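Local coordinates for protein O-methyltransferase, putative (Bacillus cereus, PDB 3DUW) that probably transfers a methyl group from S-adenosylmethionine to a hydroxyl oxygen of its substrate, and binds the product S-adenosylhomocysteine, at residues 102-106 with 107-111; 122-125 with 126-130. All coordinates share one frame; numbering follows the deposited sequence.

Contact 1. Residues 102-106 with 107-111; sequences NIERA and NLNDR
Ile103 holds CG1 anti to its carbonyl carbon (chi1 -69°), which leaves CG2 anti to the backbone N and directed at the chain beyond the helix, where it meets Leu108 C and Asn109 N, each at 3.7 Å. The two segments join at the C-terminal end of helix 93-105, closed by a Schellman motif in which Asn107 takes a positive phi of 57° and two backbone bonds run back into the last turn. Leu108 N donates to Ile103 O at 3.0 Å, a fairly straight bond of 156° at the hydrogen. Within that loop Asn107 N donates to Glu104 O at 2.8 Å. These bonds turn the backbone out of the helix and towards strand 112-116.

Two apolar contacts accompany the bonds. Ile103 CG2 rests 3.9 Å from Leu108 CB, while Leu108 CG, anti to its carbonyl carbon, carries CD1 to within 4.0 Å of Ala106 CB. Ile74 of helix 71-77 touches both Ala106 and Leu108, which joins this helix end to that helix in the Rossmann-like methyltransferase fold. Ile103 also reaches Val112 and Val114 of the strand that follows.

On the last helical turn, Arg105 folds back along the helix towards Asn102. A bond from Asn102 ND2 to Gly69 O helps fix which way this amide is turned, with OD1 facing Arg105. Both terminal nitrogens of the guanidinium converge end-on upon that one oxygen: Arg105 NH1 lies 2.9 Å and Arg105 NH2 3.0 Å from Asn102 OD1, which sits close to the guanidinium plane.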
ATOM      1  N   ASN A 102     -10.494  13.431 -20.957  1.00  9.43           N
ATOM      2  CA  ASN A 102     -10.771  13.411 -19.526  1.00 10.37           C
ATOM      3  C   ASN A 102      -9.671  14.127 -18.765  1.00 10.45           C
ATOM      4  O   ASN A 102      -9.941  14.870 -17.823  1.00 11.39           O
ATOM      5  CB  ASN A 102     -10.901  11.974 -19.019  1.00 10.35           C
ATOM      6  CG  ASN A 102     -12.203  11.328 -19.447  1.00  9.01           C
ATOM      7  OD1 ASN A 102     -13.222  12.003 -19.580  1.00  9.00           O
ATOM      8  ND2 ASN A 102     -12.182  10.015 -19.646  1.00  8.63           N
ATOM      9  N   ILE A 103      -8.429  13.897 -19.175  1.00 10.99           N
ATOM     10  CA  ILE A 103      -7.290  14.532 -18.532  1.00 11.21           C
ATOM     11  C   ILE A 103      -7.368  16.047 -18.717  1.00 10.87           C
ATOM     12  O   ILE A 103      -7.041  16.813 -17.809  1.00 12.72           O
ATOM     13  CB  ILE A 103      -5.970  13.976 -19.108  1.00 10.24           C
ATOM     14  CG1 ILE A 103      -5.806  12.519 -18.665  1.00 12.20           C
ATOM     15  CG2 ILE A 103      -4.788  14.816 -18.644  1.00 12.32           C
ATOM     16  CD1 ILE A 103      -4.652  11.794 -19.319  1.00 13.34           C
ATOM     17  N   GLU A 104      -7.823  16.476 -19.891  1.00 11.49           N
ATOM     18  CA  GLU A 104      -7.959  17.900 -20.179  1.00 13.65           C
ATOM     19  C   GLU A 104      -9.064  18.513 -19.327  1.00 13.43           C
ATOM     20  O   GLU A 104      -8.911  19.618 -18.800  1.00 15.14           O
ATOM     21  CB  GLU A 104      -8.273  18.113 -21.663  1.00 14.97           C
ATOM     22  CG  GLU A 104      -8.550  19.562 -22.041  1.00 18.99           C
ATOM     23  CD  GLU A 104      -7.374  20.473 -21.762  1.00 20.03           C
ATOM     24  OE1 GLU A 104      -6.293  20.245 -22.347  1.00 25.75           O
ATOM     25  OE2 GLU A 104      -7.529  21.419 -20.961  1.00 24.25           O
ATOM     26  N   ARG A 105     -10.176  17.796 -19.183  1.00 13.53           N
ATOM     27  CA  ARG A 105     -11.291  18.296 -18.390  1.00 14.28           C
ATOM     28  C   ARG A 105     -10.878  18.420 -16.926  1.00 13.71           C
ATOM     29  O   ARG A 105     -11.437  19.225 -16.180  1.00 16.52           O
ATOM     30  CB  ARG A 105     -12.508  17.370 -18.523  1.00 14.34           C
ATOM     31  CG  ARG A 105     -13.846  18.107 -18.402  1.00 13.98           C
ATOM     32  CD  ARG A 105     -15.055  17.206 -18.645  1.00 12.61           C
ATOM     33  NE  ARG A 105     -14.916  16.388 -19.846  1.00  9.68           N
ATOM     34  CZ  ARG A 105     -14.510  15.122 -19.834  1.00 10.03           C
ATOM     35  NH1 ARG A 105     -14.215  14.531 -18.685  1.00 10.61           N
ATOM     36  NH2 ARG A 105     -14.379  14.451 -20.965  1.00  9.25           N
ATOM     37  N   ALA A 106      -9.895  17.621 -16.523  1.00 14.36           N
ATOM     38  CA  ALA A 106      -9.391  17.644 -15.155  1.00 13.42           C
ATOM     39  C   ALA A 106      -8.264  18.674 -15.024  1.00 13.86           C
ATOM     40  O   ALA A 106      -7.649  18.804 -13.967  1.00 14.37           O
ATOM     41  CB  ALA A 106      -8.888  16.257 -14.759  1.00 14.13           C
ATOM     42  N   ASN A 107      -8.008  19.403 -16.108  1.00 14.59           N
ATOM     43  CA  ASN A 107      -6.969  20.431 -16.144  1.00 15.55           C
ATOM     44  C   ASN A 107      -5.587  19.895 -15.785  1.00 15.47           C
ATOM     45  O   ASN A 107      -4.868  20.498 -14.989  1.00 16.56           O
ATOM     46  CB  ASN A 107      -7.330  21.586 -15.204  1.00 18.20           C
ATOM     47  CG  ASN A 107      -8.588  22.313 -15.631  1.00 19.74           C
ATOM     48  OD1 ASN A 107      -8.702  22.767 -16.771  1.00 22.23           O
ATOM     49  ND2 ASN A 107      -9.542  22.431 -14.715  1.00 20.64           N
ATOM     50  N   LEU A 108      -5.214  18.771 -16.389  1.00 14.09           N
ATOM     51  CA  LEU A 108      -3.921  18.150 -16.119  1.00 15.31           C
ATOM     52  C   LEU A 108      -3.117  17.864 -17.381  1.00 16.10           C
ATOM     53  O   LEU A 108      -2.068  17.224 -17.318  1.00 15.47           O
ATOM     54  CB  LEU A 108      -4.128  16.848 -15.339  1.00 15.87           C
ATOM     55  CG  LEU A 108      -4.641  17.016 -13.906  1.00 15.90           C
ATOM     56  CD1 LEU A 108      -5.168  15.687 -13.395  1.00 16.50           C
ATOM     57  CD2 LEU A 108      -3.525  17.541 -13.010  1.00 17.62           C
ATOM     58  N   ASN A 109      -3.598  18.337 -18.526  1.00 17.58           N
ATOM     59  CA  ASN A 109      -2.893  18.104 -19.780  1.00 18.22           C
ATOM     60  C   ASN A 109      -1.475  18.669 -19.755  1.00 18.25           C
ATOM     61  O   ASN A 109      -0.614  18.231 -20.517  1.00 19.23           O
ATOM     62  CB  ASN A 109      -3.672  18.712 -20.945  1.00 19.34           C
ATOM     63  CG  ASN A 109      -4.095  20.130 -20.674  1.00 19.95           C
ATOM     64  OD1 ASN A 109      -4.956  20.380 -19.830  1.00 22.26           O
ATOM     65  ND2 ASN A 109      -3.485  21.075 -21.379  1.00 23.06           N
ATOM     66  N   ASP A 110      -1.229  19.636 -18.877  1.00 18.10           N
ATOM     67  CA  ASP A 110       0.097  20.233 -18.768  1.00 18.80           C
ATOM     68  C   ASP A 110       1.060  19.299 -18.034  1.00 18.59           C
ATOM     69  O   ASP A 110       2.278  19.448 -18.138  1.00 20.89           O
ATOM     70  CB  ASP A 110       0.016  21.577 -18.032  1.00 19.95           C
ATOM     71  CG  ASP A 110      -0.248  21.419 -16.547  1.00 20.41           C
ATOM     72  OD1 ASP A 110      -1.123  20.606 -16.175  1.00 23.43           O
ATOM     73  OD2 ASP A 110       0.417  22.114 -15.749  1.00 24.05           O
ATOM     74  N   ARG A 111       0.509  18.336 -17.297  1.00 17.57           N
ATOM     75  CA  ARG A 111       1.312  17.377 -16.537  1.00 16.45           C
ATOM     76  C   ARG A 111       1.306  15.976 -17.137  1.00 14.87           C
ATOM     77  O   ARG A 111       2.115  15.135 -16.747  1.00 15.56           O
ATOM     78  CB  ARG A 111       0.791  17.239 -15.103  1.00 16.99           C
ATOM     79  CG  ARG A 111       1.006  18.410 -14.174  1.00 18.98           C
ATOM     80  CD  ARG A 111       0.530  18.019 -12.781  1.00 19.18           C
ATOM     81  NE  ARG A 111       0.671  19.095 -11.808  1.00 21.03           N
ATOM     82  CZ  ARG A 111       0.309  18.999 -10.533  1.00 18.84           C
ATOM     83  NH1 ARG A 111      -0.220  17.872 -10.068  1.00 19.45           N
ATOM     84  NH2 ARG A 111       0.468  20.036  -9.723  1.00 20.89           N
TER

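Contact 2. Residues 122-125 with 126-130; sequences SLQQ and IENEK
The last turns of helix 119-128, one of the helices packed on the sheet of the Rossmann-like methyltransferase fold, are built from four successive i to i+4 backbone bonds. Ile126 N donates to Ser122 O at 2.8 Å, and Glu127 N to Leu123 O at 3.1 Å. The ladder continues with Asn128 N on Gln124 O at 2.9 Å and finishes with Glu129 N on Gln125 O at 2.7 Å. Glu129 is the first residue to leave helical geometry, its psi having swung to an extended value, yet its N-H still completes the final turn.

The helix has a buried side and a polar one. Ile126 CG1, anti to its carbonyl carbon (chi1 -70°), points back along the helix and comes within 3.2 Å of Ser122 O. Its side chain touches Val87 and Leu89 of strand 85-90, and Leu89 also meets Ser122 and Leu123. Leu123 reaches across to Tyr149 and Trp152 of helix 146-155; Tyr149 belongs to the ligand site, so this part of the helix backs a residue that binds S-adenosylhomocysteine.

On the polar side, Gln124 bends at its second torsion, and its end comes near those of Glu127 and Asn128, three and four residues further along the helix, the flat groups being 18° and 23° from parallel. Asn128 CB points toward the preceding turn, and its CG lies 3.2 Å from Gln124 O. Just beyond the helix, Glu129 OE1 forms a salt bridge with Arg115 NH2 of strand 112-116, while Glu129 OE2 lies alongside Gln125 CB at 3.8 Å.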
ATOM      1  N   SER A 122       6.167   1.946 -27.823  1.00 13.44           N
ATOM      2  CA  SER A 122       6.343   3.246 -27.194  1.00 12.19           C
ATOM      3  C   SER A 122       7.488   3.258 -26.186  1.00 11.86           C
ATOM      4  O   SER A 122       8.186   4.260 -26.050  1.00 12.59           O
ATOM      5  CB  SER A 122       5.043   3.679 -26.507  1.00 12.81           C
ATOM      6  OG  SER A 122       4.015   3.893 -27.458  1.00 12.68           O
ATOM      7  N   LEU A 123       7.680   2.151 -25.476  1.00 12.90           N
ATOM      8  CA  LEU A 123       8.748   2.071 -24.487  1.00 13.93           C
ATOM      9  C   LEU A 123      10.119   2.200 -25.152  1.00 14.42           C
ATOM     10  O   LEU A 123      11.025   2.833 -24.608  1.00 14.99           O
ATOM     11  CB  LEU A 123       8.633   0.761 -23.699  1.00 12.10           C
ATOM     12  CG  LEU A 123       7.434   0.745 -22.736  1.00 12.41           C
ATOM     13  CD1 LEU A 123       7.109  -0.669 -22.305  1.00 12.07           C
ATOM     14  CD2 LEU A 123       7.744   1.619 -21.533  1.00 11.99           C
ATOM     15  N   GLN A 124      10.260   1.614 -26.336  1.00 16.18           N
ATOM     16  CA  GLN A 124      11.513   1.689 -27.078  1.00 16.73           C
ATOM     17  C   GLN A 124      11.742   3.133 -27.515  1.00 17.54           C
ATOM     18  O   GLN A 124      12.867   3.633 -27.475  1.00 18.07           O
ATOM     19  CB  GLN A 124      11.461   0.774 -28.302  1.00 17.10           C
ATOM     20  CG  GLN A 124      12.750   0.733 -29.114  1.00 18.46           C
ATOM     21  CD  GLN A 124      13.958   0.371 -28.273  1.00 18.89           C
ATOM     22  OE1 GLN A 124      14.632   1.245 -27.721  1.00 21.53           O
ATOM     23  NE2 GLN A 124      14.228  -0.921 -28.156  1.00 20.25           N
ATOM     24  N   GLN A 125      10.665   3.801 -27.922  1.00 17.49           N
ATOM     25  CA  GLN A 125      10.745   5.192 -28.350  1.00 17.53           C
ATOM     26  C   GLN A 125      11.153   6.078 -27.179  1.00 17.38           C
ATOM     27  O   GLN A 125      11.973   6.983 -27.327  1.00 18.74           O
ATOM     28  CB  GLN A 125       9.394   5.661 -28.900  1.00 17.90           C
ATOM     29  CG  GLN A 125       8.985   4.995 -30.200  1.00 20.45           C
ATOM     30  CD  GLN A 125       7.613   5.435 -30.671  1.00 20.63           C
ATOM     31  OE1 GLN A 125       7.344   6.628 -30.808  1.00 23.24           O
ATOM     32  NE2 GLN A 125       6.738   4.468 -30.927  1.00 23.00           N
ATOM     33  N   ILE A 126      10.569   5.813 -26.014  1.00 17.07           N
ATOM     34  CA  ILE A 126      10.872   6.583 -24.816  1.00 16.83           C
ATOM     35  C   ILE A 126      12.358   6.482 -24.476  1.00 16.19           C
ATOM     36  O   ILE A 126      12.979   7.470 -24.085  1.00 17.01           O
ATOM     37  CB  ILE A 126      10.005   6.102 -23.627  1.00 16.17           C
ATOM     38  CG1 ILE A 126       8.550   6.518 -23.868  1.00 16.72           C
ATOM     39  CG2 ILE A 126      10.523   6.677 -22.318  1.00 16.06           C
ATOM     40  CD1 ILE A 126       7.561   5.939 -22.880  1.00 17.10           C
ATOM     41  N   GLU A 127      12.928   5.293 -24.631  1.00 17.24           N
ATOM     42  CA  GLU A 127      14.348   5.111 -24.359  1.00 18.37           C
ATOM     43  C   GLU A 127      15.154   5.877 -25.405  1.00 18.70           C
ATOM     44  O   GLU A 127      16.108   6.584 -25.073  1.00 20.20           O
ATOM     45  CB  GLU A 127      14.729   3.631 -24.400  1.00 19.01           C
ATOM     46  CG  GLU A 127      16.234   3.409 -24.351  1.00 20.70           C
ATOM     47  CD  GLU A 127      16.614   1.957 -24.184  1.00 20.97           C
ATOM     48  OE1 GLU A 127      16.161   1.119 -24.990  1.00 22.78           O
ATOM     49  OE2 GLU A 127      17.377   1.653 -23.243  1.00 23.52           O
ATOM     50  N   ASN A 128      14.761   5.730 -26.668  1.00 19.02           N
ATOM     51  CA  ASN A 128      15.429   6.419 -27.771  1.00 18.97           C
ATOM     52  C   ASN A 128      15.433   7.914 -27.500  1.00 19.74           C
ATOM     53  O   ASN A 128      16.438   8.595 -27.708  1.00 20.67           O
ATOM     54  CB  ASN A 128      14.707   6.147 -29.091  1.00 19.36           C
ATOM     55  CG  ASN A 128      14.928   4.737 -29.600  1.00 19.37           C
ATOM     56  OD1 ASN A 128      14.335   4.329 -30.598  1.00 21.37           O
ATOM     57  ND2 ASN A 128      15.789   3.986 -28.920  1.00 20.33           N
ATOM     58  N   GLU A 129      14.293   8.423 -27.047  1.00 19.59           N
ATOM     59  CA  GLU A 129      14.170   9.833 -26.724  1.00 19.87           C
ATOM     60  C   GLU A 129      14.912  10.031 -25.405  1.00 20.87           C
ATOM     61  O   GLU A 129      15.233   9.057 -24.723  1.00 21.87           O
ATOM     62  CB  GLU A 129      12.684  10.209 -26.633  1.00 18.93           C
ATOM     63  CG  GLU A 129      12.016  10.244 -28.017  1.00 19.20           C
ATOM     64  CD  GLU A 129      10.500  10.175 -27.980  1.00 19.61           C
ATOM     65  OE1 GLU A 129       9.887  10.888 -27.159  1.00 20.62           O
ATOM     66  OE2 GLU A 129       9.923   9.414 -28.790  1.00 19.17           O
ATOM     67  N   LYS A 130      15.207  11.272 -25.042  1.00 20.83           N
ATOM     68  CA  LYS A 130      15.954  11.514 -23.812  1.00 21.55           C
ATOM     69  C   LYS A 130      15.139  11.677 -22.532  1.00 20.57           C
ATOM     70  O   LYS A 130      15.361  12.615 -21.767  1.00 22.28           O
ATOM     71  CB  LYS A 130      16.872  12.724 -24.000  1.00 21.73           C
ATOM     72  CG  LYS A 130      18.109  12.424 -24.840  1.00 22.05           C
ATOM     73  CD  LYS A 130      18.770  13.692 -25.356  1.00 22.33           C
ATOM     74  CE  LYS A 130      18.008  14.267 -26.542  1.00 21.68           C
ATOM     75  NZ  LYS A 130      16.588  14.572 -26.212  1.00 21.84           N
TER

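Overall arrangement
Both contacts are local and lie in series along the chain, neither nesting within nor crossing the other; neither closes a long loop, since in each the two segments are contiguous. Contact 1 comes first: it ends helix 93-105 and turns the chain into strand 112-116, an outermost strand of the sheet within this chain. The chain then enters helix 119-128, whose final turns form contact 2 before strand 136-139. The centres of contact 1 and contact 2 are about 23 Å apart, and the two do not touch. Strand 112-116 joins them: Ile103 packs on its valines, and Arg115 pairs with Glu129. Contact 1 also touches helices 23-34 and 71-77, contact 2 strand 85-90 and helix 146-155.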